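Local coordinates for protein nodulation fucosyltransferase NodZ (Bradyrhizobium sp., PDB 2HHC) that belongs to the fucosyltransferases of rhizobial nodulation and has the two-domain build of the GT-B glycosyltransferase clan, at residues A[83-88]-A[119-124]; A[297-302]-A[311-316]. All coordinates share one frame; numbering follows the deposited sequence.

Contact 1: residues A[83-88]-A[119-124]. With PO4 (phosphate ion), chain B.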
ATOM      1  N   PRO A  83       4.634 -26.228  14.159  1.00 31.18           N
ATOM      2  CA  PRO A  83       3.452 -25.512  14.615  1.00 31.46           C
ATOM      3  C   PRO A  83       3.390 -24.104  14.092  1.00 30.81           C
ATOM      4  O   PRO A  83       4.433 -23.528  13.677  1.00 30.74           O
ATOM      5  CB  PRO A  83       3.574 -25.492  16.136  1.00 32.01           C
ATOM      6  CG  PRO A  83       4.751 -26.267  16.487  1.00 33.21           C
ATOM      7  CD  PRO A  83       5.545 -26.613  15.253  1.00 31.83           C
ATOM      8  N   PHE A  84       2.196 -23.519  14.192  1.00 30.31           N
ATOM      9  CA  PHE A  84       1.922 -22.187  13.678  1.00 30.46           C
ATOM     10  C   PHE A  84       1.713 -21.157  14.793  1.00 30.30           C
ATOM     11  O   PHE A  84       1.323 -21.459  15.900  1.00 29.25           O
ATOM     12  CB  PHE A  84       0.672 -22.236  12.772  1.00 31.12           C
ATOM     13  CG  PHE A  84       0.796 -23.234  11.634  1.00 28.35           C
ATOM     14  CD1 PHE A  84       1.470 -22.919  10.460  1.00 29.20           C
ATOM     15  CD2 PHE A  84       0.351 -24.520  11.791  1.00 29.63           C
ATOM     16  CE1 PHE A  84       1.645 -23.870   9.490  1.00 30.26           C
ATOM     17  CE2 PHE A  84       0.548 -25.463  10.800  1.00 30.45           C
ATOM     18  CZ  PHE A  84       1.164 -25.156   9.686  1.00 31.99           C
ATOM     19  N   PHE A  85       1.974 -19.906  14.449  1.00 31.19           N
ATOM     20  CA  PHE A  85       1.608 -18.745  15.252  1.00 30.39           C
ATOM     21  C   PHE A  85       1.004 -17.733  14.262  1.00 31.02           C
ATOM     22  O   PHE A  85       1.543 -17.526  13.180  1.00 30.86           O
ATOM     23  CB  PHE A  85       2.849 -18.116  15.894  1.00 32.00           C
ATOM     24  CG  PHE A  85       2.535 -16.971  16.816  1.00 30.17           C
ATOM     25  CD1 PHE A  85       2.330 -15.691  16.314  1.00 31.25           C
ATOM     26  CD2 PHE A  85       2.385 -17.172  18.151  1.00 33.71           C
ATOM     27  CE1 PHE A  85       1.984 -14.644  17.170  1.00 31.73           C
ATOM     28  CE2 PHE A  85       2.071 -16.120  18.998  1.00 33.60           C
ATOM     29  CZ  PHE A  85       1.887 -14.870  18.501  1.00 32.68           C
ATOM     30  N   PRO A  86      -0.073 -17.031  14.616  1.00 29.47           N
ATOM     31  CA  PRO A  86      -0.836 -17.156  15.870  1.00 30.73           C
ATOM     32  C   PRO A  86      -1.450 -18.550  16.074  1.00 31.14           C
ATOM     33  O   PRO A  86      -1.551 -19.352  15.145  1.00 30.96           O
ATOM     34  CB  PRO A  86      -1.922 -16.098  15.684  1.00 30.33           C
ATOM     35  CG  PRO A  86      -1.328 -15.090  14.781  1.00 31.45           C
ATOM     36  CD  PRO A  86      -0.582 -15.933  13.783  1.00 31.43           C
ATOM     37  N   ARG A  87      -1.821 -18.844  17.306  1.00 30.59           N
ATOM     38  CA  ARG A  87      -2.218 -20.215  17.677  1.00 32.40           C
ATOM     39  C   ARG A  87      -3.461 -20.690  16.936  1.00 31.20           C
ATOM     40  O   ARG A  87      -3.637 -21.886  16.723  1.00 30.96           O
ATOM     41  CB  ARG A  87      -2.398 -20.333  19.194  1.00 34.36           C
ATOM     42  CG  ARG A  87      -1.080 -20.104  19.886  1.00 39.87           C
ATOM     43  CD  ARG A  87      -1.037 -20.374  21.393  1.00 41.82           C
ATOM     44  NE  ARG A  87      -0.303 -19.289  22.076  1.00 50.30           N
ATOM     45  CZ  ARG A  87       0.938 -18.866  21.765  1.00 51.45           C
ATOM     46  NH1 ARG A  87       1.657 -19.426  20.783  1.00 53.02           N
ATOM     47  NH2 ARG A  87       1.486 -17.860  22.444  1.00 51.50           N
ATOM     48  N   TRP A  88      -4.301 -19.745  16.532  1.00 30.02           N
ATOM     49  CA  TRP A  88      -5.508 -20.087  15.736  1.00 30.22           C
ATOM     50  C   TRP A  88      -5.211 -20.959  14.537  1.00 30.26           C
ATOM     51  O   TRP A  88      -5.991 -21.814  14.205  1.00 30.16           O
ATOM     52  CB  TRP A  88      -6.153 -18.795  15.259  1.00 29.67           C
ATOM     53  CG  TRP A  88      -7.474 -18.922  14.547  1.00 29.52           C
ATOM     54  CD1 TRP A  88      -8.700 -18.849  15.111  1.00 29.51           C
ATOM     55  CD2 TRP A  88      -7.676 -19.011  13.128  1.00 29.18           C
ATOM     56  NE1 TRP A  88      -9.681 -18.909  14.123  1.00 31.78           N
ATOM     57  CE2 TRP A  88      -9.084 -19.062  12.917  1.00 28.98           C
ATOM     58  CE3 TRP A  88      -6.828 -19.113  12.027  1.00 30.65           C
ATOM     59  CZ2 TRP A  88      -9.653 -19.118  11.630  1.00 28.40           C
ATOM     60  CZ3 TRP A  88      -7.422 -19.249  10.743  1.00 30.05           C
ATOM     61  CH2 TRP A  88      -8.805 -19.228  10.574  1.00 30.04           C
ATOM     62  N   GLU A 119      12.387 -12.843  22.452  1.00 39.66           N
ATOM     63  CA  GLU A 119      12.628 -14.198  21.983  1.00 38.74           C
ATOM     64  C   GLU A 119      11.800 -14.489  20.732  1.00 37.21           C
ATOM     65  O   GLU A 119      10.639 -14.095  20.628  1.00 36.39           O
ATOM     66  CB  GLU A 119      12.287 -15.210  23.078  1.00 38.82           C
ATOM     67  N   ASP A 120      12.426 -15.159  19.771  1.00 35.81           N
ATOM     68  CA  ASP A 120      11.743 -15.697  18.602  1.00 35.38           C
ATOM     69  C   ASP A 120      10.658 -16.678  19.017  1.00 34.22           C
ATOM     70  O   ASP A 120      10.800 -17.412  19.996  1.00 34.43           O
ATOM     71  CB  ASP A 120      12.806 -16.408  17.756  1.00 35.66           C
ATOM     72  CG  ASP A 120      12.292 -16.940  16.422  1.00 35.74           C
ATOM     73  OD1 ASP A 120      11.294 -16.503  15.851  1.00 31.60           O
ATOM     74  OD2 ASP A 120      13.036 -17.808  15.924  1.00 40.27           O
ATOM     75  N   SER A 121       9.562 -16.691  18.266  1.00 32.51           N
ATOM     76  CA  SER A 121       8.561 -17.708  18.457  1.00 32.98           C
ATOM     77  C   SER A 121       9.147 -19.101  18.193  1.00 33.07           C
ATOM     78  O   SER A 121       9.930 -19.285  17.273  1.00 33.29           O
ATOM     79  CB  SER A 121       7.353 -17.487  17.527  1.00 33.57           C
ATOM     80  OG  SER A 121       6.419 -18.518  17.679  1.00 33.83           O
ATOM     81  N   GLU A 122       8.708 -20.093  18.955  1.00 32.15           N
ATOM     82  CA  GLU A 122       9.020 -21.487  18.626  1.00 33.27           C
ATOM     83  C   GLU A 122       8.255 -22.021  17.404  1.00 32.16           C
ATOM     84  O   GLU A 122       8.622 -23.049  16.871  1.00 32.38           O
ATOM     85  CB  GLU A 122       8.813 -22.403  19.846  0.50 33.67           C
ATOM     86  CG  GLU A 122       9.814 -22.136  20.957  0.50 35.29           C
ATOM     87  CD  GLU A 122      11.242 -22.166  20.446  0.50 38.53           C
ATOM     88  OE1 GLU A 122      11.687 -23.257  20.041  0.50 39.95           O
ATOM     89  OE2 GLU A 122      11.901 -21.101  20.415  0.50 41.35           O
ATOM     90  N   ALA A 123       7.171 -21.370  16.971  1.00 32.49           N
ATOM     91  CA  ALA A 123       6.465 -21.795  15.786  1.00 31.45           C
ATOM     92  C   ALA A 123       7.352 -21.814  14.564  1.00 30.75           C
ATOM     93  O   ALA A 123       8.193 -20.930  14.380  1.00 31.94           O
ATOM     94  CB  ALA A 123       5.256 -20.896  15.539  1.00 32.12           C
ATOM     95  N   ASN A 124       7.187 -22.833  13.732  1.00 29.37           N
ATOM     96  CA  ASN A 124       7.979 -22.949  12.529  1.00 29.60           C
ATOM     97  C   ASN A 124       7.486 -22.054  11.395  1.00 29.32           C
ATOM     98  O   ASN A 124       8.268 -21.697  10.510  1.00 29.98           O
ATOM     99  CB  ASN A 124       8.092 -24.406  12.067  1.00 28.60           C
ATOM    100  CG  ASN A 124       8.932 -25.213  12.997  1.00 29.22           C
ATOM    101  OD1 ASN A 124       9.959 -24.733  13.458  1.00 29.26           O
ATOM    102  ND2 ASN A 124       8.515 -26.427  13.294  1.00 32.99           N
TER
HETATM  103  P   PO4 B1001      -5.761 -17.122  19.011  0.70 41.73           P
HETATM  104  O1  PO4 B1001      -6.597 -15.915  19.455  0.70 44.43           O
HETATM  105  O2  PO4 B1001      -4.772 -16.828  17.819  0.70 27.00           O
HETATM  106  O3  PO4 B1001      -5.013 -17.598  20.233  0.70 44.74           O
HETATM  107  O4  PO4 B1001      -6.747 -18.218  18.654  0.70 43.57           O

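Contact 2: residues A[297-302]-A[311-316]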
ATOM      1  N   VAL A 297       7.761  12.356  -0.702  1.00 30.29           N
ATOM      2  CA  VAL A 297       7.458  13.690  -1.219  1.00 31.09           C
ATOM      3  C   VAL A 297       7.877  14.771  -0.258  1.00 31.35           C
ATOM      4  O   VAL A 297       7.784  14.600   0.963  1.00 31.88           O
ATOM      5  CB  VAL A 297       5.939  13.783  -1.473  1.00 31.05           C
ATOM      6  CG1 VAL A 297       5.430  15.185  -1.747  1.00 36.10           C
ATOM      7  CG2 VAL A 297       5.532  12.813  -2.596  1.00 30.23           C
ATOM      8  N   PRO A 298       8.407  15.882  -0.794  1.00 30.71           N
ATOM      9  CA  PRO A 298       8.877  16.960   0.094  1.00 30.95           C
ATOM     10  C   PRO A 298       7.870  17.549   1.098  1.00 29.68           C
ATOM     11  O   PRO A 298       8.238  17.878   2.246  1.00 30.39           O
ATOM     12  CB  PRO A 298       9.309  18.037  -0.904  1.00 31.46           C
ATOM     13  CG  PRO A 298       9.725  17.297  -2.103  1.00 32.85           C
ATOM     14  CD  PRO A 298       8.765  16.128  -2.197  1.00 30.05           C
ATOM     15  N   ARG A 299       6.631  17.718   0.670  1.00 31.34           N
ATOM     16  CA  ARG A 299       5.620  18.354   1.534  1.00 31.37           C
ATOM     17  C   ARG A 299       4.290  17.603   1.442  1.00 31.03           C
ATOM     18  O   ARG A 299       3.845  17.229   0.357  1.00 29.84           O
ATOM     19  CB  ARG A 299       5.380  19.805   1.114  1.00 32.59           C
ATOM     20  CG  ARG A 299       6.559  20.743   1.279  1.00 36.59           C
ATOM     21  CD  ARG A 299       6.564  21.621   0.028  1.00 42.82           C
ATOM     22  NE  ARG A 299       6.680  23.002   0.314  1.00 41.38           N
ATOM     23  CZ  ARG A 299       6.672  23.993  -0.579  1.00 39.01           C
ATOM     24  NH1 ARG A 299       6.525  23.794  -1.880  1.00 36.05           N
ATOM     25  NH2 ARG A 299       6.827  25.209  -0.141  1.00 40.02           N
ATOM     26  N   ILE A 300       3.642  17.462   2.585  1.00 30.88           N
ATOM     27  CA  ILE A 300       2.396  16.741   2.715  1.00 31.61           C
ATOM     28  C   ILE A 300       1.375  17.691   3.353  1.00 31.08           C
ATOM     29  O   ILE A 300       1.685  18.390   4.330  1.00 31.84           O
ATOM     30  CB  ILE A 300       2.592  15.509   3.602  1.00 32.11           C
ATOM     31  CG1 ILE A 300       3.631  14.548   2.976  1.00 35.20           C
ATOM     32  CG2 ILE A 300       1.266  14.787   3.784  1.00 33.58           C
ATOM     33  CD1 ILE A 300       5.062  14.766   3.499  1.00 39.77           C
ATOM     34  N   ILE A 301       0.179  17.760   2.784  1.00 30.22           N
ATOM     35  CA  ILE A 301      -0.906  18.572   3.363  1.00 31.29           C
ATOM     36  C   ILE A 301      -2.058  17.628   3.728  1.00 32.21           C
ATOM     37  O   ILE A 301      -2.455  16.745   2.939  1.00 30.87           O
ATOM     38  CB  ILE A 301      -1.338  19.625   2.399  1.00 30.58           C
ATOM     39  CG1 ILE A 301      -0.271  20.716   2.328  1.00 29.86           C
ATOM     40  CG2 ILE A 301      -2.701  20.202   2.797  1.00 30.95           C
ATOM     41  CD1 ILE A 301      -0.456  21.818   1.288  1.00 31.43           C
ATOM     42  N   GLU A 302      -2.620  17.838   4.911  1.00 33.32           N
ATOM     43  CA  GLU A 302      -3.747  17.040   5.330  1.00 35.43           C
ATOM     44  C   GLU A 302      -4.533  17.757   6.403  1.00 36.19           C
ATOM     45  O   GLU A 302      -4.019  18.680   7.025  1.00 34.98           O
ATOM     46  CB  GLU A 302      -3.268  15.699   5.834  1.00 34.55           C
ATOM     47  CG  GLU A 302      -2.515  15.781   7.125  1.00 35.39           C
ATOM     48  CD  GLU A 302      -1.526  14.644   7.322  1.00 37.61           C
ATOM     49  OE1 GLU A 302      -1.007  14.108   6.346  1.00 39.14           O
ATOM     50  OE2 GLU A 302      -1.267  14.289   8.480  1.00 41.60           O
ATOM     51  N   LEU A 311      -6.177  22.564   8.395  1.00 40.62           N
ATOM     52  CA  LEU A 311      -5.172  21.948   7.530  1.00 40.55           C
ATOM     53  C   LEU A 311      -3.814  22.068   8.185  1.00 39.53           C
ATOM     54  O   LEU A 311      -3.506  23.073   8.815  1.00 38.84           O
ATOM     55  CB  LEU A 311      -5.124  22.695   6.198  1.00 39.97           C
ATOM     56  CG  LEU A 311      -6.191  22.357   5.157  1.00 40.89           C
ATOM     57  CD1 LEU A 311      -6.304  23.436   4.092  1.00 40.70           C
ATOM     58  CD2 LEU A 311      -5.840  21.033   4.522  1.00 40.12           C
ATOM     59  N   THR A 312      -2.994  21.049   8.041  1.00 38.82           N
ATOM     60  CA  THR A 312      -1.610  21.150   8.453  1.00 39.40           C
ATOM     61  C   THR A 312      -0.695  20.763   7.302  1.00 38.81           C
ATOM     62  O   THR A 312      -1.130  20.118   6.335  1.00 38.47           O
ATOM     63  CB  THR A 312      -1.327  20.308   9.711  1.00 39.98           C
ATOM     64  OG1 THR A 312      -0.072  20.708  10.279  1.00 44.32           O
ATOM     65  CG2 THR A 312      -1.292  18.828   9.406  1.00 39.82           C
ATOM     66  N   MET A 313       0.543  21.220   7.385  1.00 37.59           N
ATOM     67  CA  MET A 313       1.545  20.882   6.397  1.00 37.95           C
ATOM     68  C   MET A 313       2.744  20.310   7.108  1.00 37.41           C
ATOM     69  O   MET A 313       3.173  20.817   8.148  1.00 36.03           O
ATOM     70  CB  MET A 313       1.937  22.121   5.609  0.65 37.93           C
ATOM     71  CG  MET A 313       1.973  21.907   4.137  0.65 39.51           C
ATOM     72  SD  MET A 313       3.324  22.661   3.280  0.65 41.10           S
ATOM     73  CE  MET A 313       4.746  21.885   4.058  0.65 38.83           C
ATOM     74  N   ILE A 314       3.282  19.240   6.526  1.00 36.65           N
ATOM     75  CA  ILE A 314       4.389  18.518   7.073  1.00 38.10           C
ATOM     76  C   ILE A 314       5.524  18.541   6.048  1.00 37.96           C
ATOM     77  O   ILE A 314       5.339  18.162   4.889  1.00 37.08           O
ATOM     78  CB  ILE A 314       3.964  17.068   7.386  1.00 38.35           C
ATOM     79  CG1 ILE A 314       2.754  17.093   8.334  1.00 38.98           C
ATOM     80  CG2 ILE A 314       5.120  16.268   7.938  1.00 38.87           C
ATOM     81  CD1 ILE A 314       2.181  15.714   8.639  1.00 40.09           C
ATOM     82  N   ASP A 315       6.679  19.034   6.479  1.00 38.60           N
ATOM     83  CA  ASP A 315       7.902  19.009   5.692  1.00 40.16           C
ATOM     84  C   ASP A 315       8.555  17.683   5.960  1.00 41.05           C
ATOM     85  O   ASP A 315       8.712  17.289   7.106  1.00 41.76           O
ATOM     86  CB  ASP A 315       8.866  20.120   6.140  1.00 40.52           C
ATOM     87  CG  ASP A 315       8.362  21.488   5.794  1.00 41.59           C
ATOM     88  OD1 ASP A 315       8.118  21.738   4.600  1.00 46.36           O
ATOM     89  OD2 ASP A 315       8.201  22.315   6.712  1.00 45.30           O
ATOM     90  N   ASN A 316       8.979  17.016   4.902  1.00 42.33           N
ATOM     91  CA  ASN A 316       9.536  15.680   4.999  1.00 43.45           C
ATOM     92  C   ASN A 316      10.994  15.729   5.336  1.00 45.96           C
ATOM     93  O   ASN A 316      11.786  16.310   4.561  1.00 47.53           O
ATOM     94  CB  ASN A 316       9.369  14.971   3.691  1.00 43.34           C
ATOM     95  CG  ASN A 316       9.436  13.483   3.811  1.00 42.32           C
ATOM     96  OD1 ASN A 316       9.817  12.946   4.847  1.00 40.89           O
ATOM     97  ND2 ASN A 316       9.041  12.802   2.745  1.00 38.45           N
TER

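Contact 1: residues A[83-88]-A[119-124]
The Phe85 ring meets segment 119-124 only obliquely, through Ser121 OG, and is flanked by Pro86 and Arg87 of its own segment. Pro86 CB lies over one face, 4.3 Å above the ring plane and displaced toward the rim, and Arg87 NH2 sits in plane at the edge. With CG anti to the backbone N (chi1 -176°), Phe85 turns its ring away from the facing loop, to pack on Leu114 of helix 101-116 and Ile126 of strand 125-128. What it offers the loop is its root: Phe85 CB touches Ala123 CB at 3.7 Å. That methyl nestles against the backbone of Pro83 to Phe85. Ala123 CB is 3.3 Å from Pro83 O; Phe85 N lies 3.6 Å from Ala123 CB. The polar link is one backbone bond, Asn124 N to Pro83 O, short at 2.8 Å but clearly bent, with 130° at the hydrogen. Beside it the Asn124 amide passes the Pro83 ring, ND2 to CD 3.6 Å, on its way to a bond with Gly82 O, the carbonyl of the cis peptide before Pro83. Ser121 OG shapes the loop from within, accepting from Ala123 N in an ST turn. Past the second cis proline, Trp88 N gives a hydrogen bond of 3.2 Å to O2 of a phosphate ion, probably from the crystallisation liquor. Between these two segments the chemistry suggests that backbone polarity and a small methyl, rather than interlocking long side chains, set the approach, while salt bridges from Asp120 to Arg5 and Arg34 hold the loop elsewhere.

Contact 2: residues A[297-302]-A[311-316]
A beta hairpin of strands 299-303 and 311-315 closes one edge of the six-stranded C-terminal sheet. Its strands run antiparallel, 162° apart, in a regular ladder. Ile300 and Ile314 form a hydrogen-bonded pair, each N bonding to the other's O; Glu302 and Thr312 form the next, where the bond from Thr312 N to Glu302 O, 2.8 Å long, is almost straight. Beyond the strand, Asn316 N bonds to Pro298 O, and the side chain of Asn316 adds a further rung: ND2 reaches Val297 O at 2.8 Å, the acceptor near the amide plane but the donor well above the plane of the carbonyl. Asn316 holds CG anti to the backbone N (chi1 -159°), which swings the amide back across to Val297, the first residue past helix 291-296.

Strand 299-303 is the inner member, bonded on its other side to strand 279-283, and strand 311-315 is the outermost of the sheet. The face carrying Arg299, Ile301 and Met313 is covered by helix 192-209 and the loop after it. There Leu311 CD2 meets Ile301 CG2 at 3.7 Å. Arg299 and Asp315 lie alongside each other, pointing the same way, yet Arg299 NE and Asp315 OD1 stay 4.7 Å apart; Arg299 instead bonds through NH1 to Ser212 O and makes a cation-pi contact with Tyr213. The opposite face bears Ile300 and Ile314, CB to CB 4.3 Å, both packed on Arg294. Farther along it, the extended Glu302 chain crosses Ile314, Glu302 OE2 coming 3.7 Å from Ile314 CD1, while Glu302 CG runs beside Thr312 CG2.

Contacts 1 and 2 illustrate how a two-sheet protein finishes its sheets at their margins. They follow one another along the chain, contact 1 closing before contact 2 opens, and do not touch: their centres are 40 Å apart and their nearest atoms about 30 Å. Each belongs to a different six-stranded sheet, consistent with the paired Rossmann-like domains of the GT-B clan. Contact 1 lies at the margin of the N-terminal sheet, where the loop leading into strand 125-128 packs on edge strand 84-85; contact 2 supplies the edge strand 311-315 of the C-terminal one. One edge strand is met by a loop, the other is the second arm of a hairpin, within a single chain.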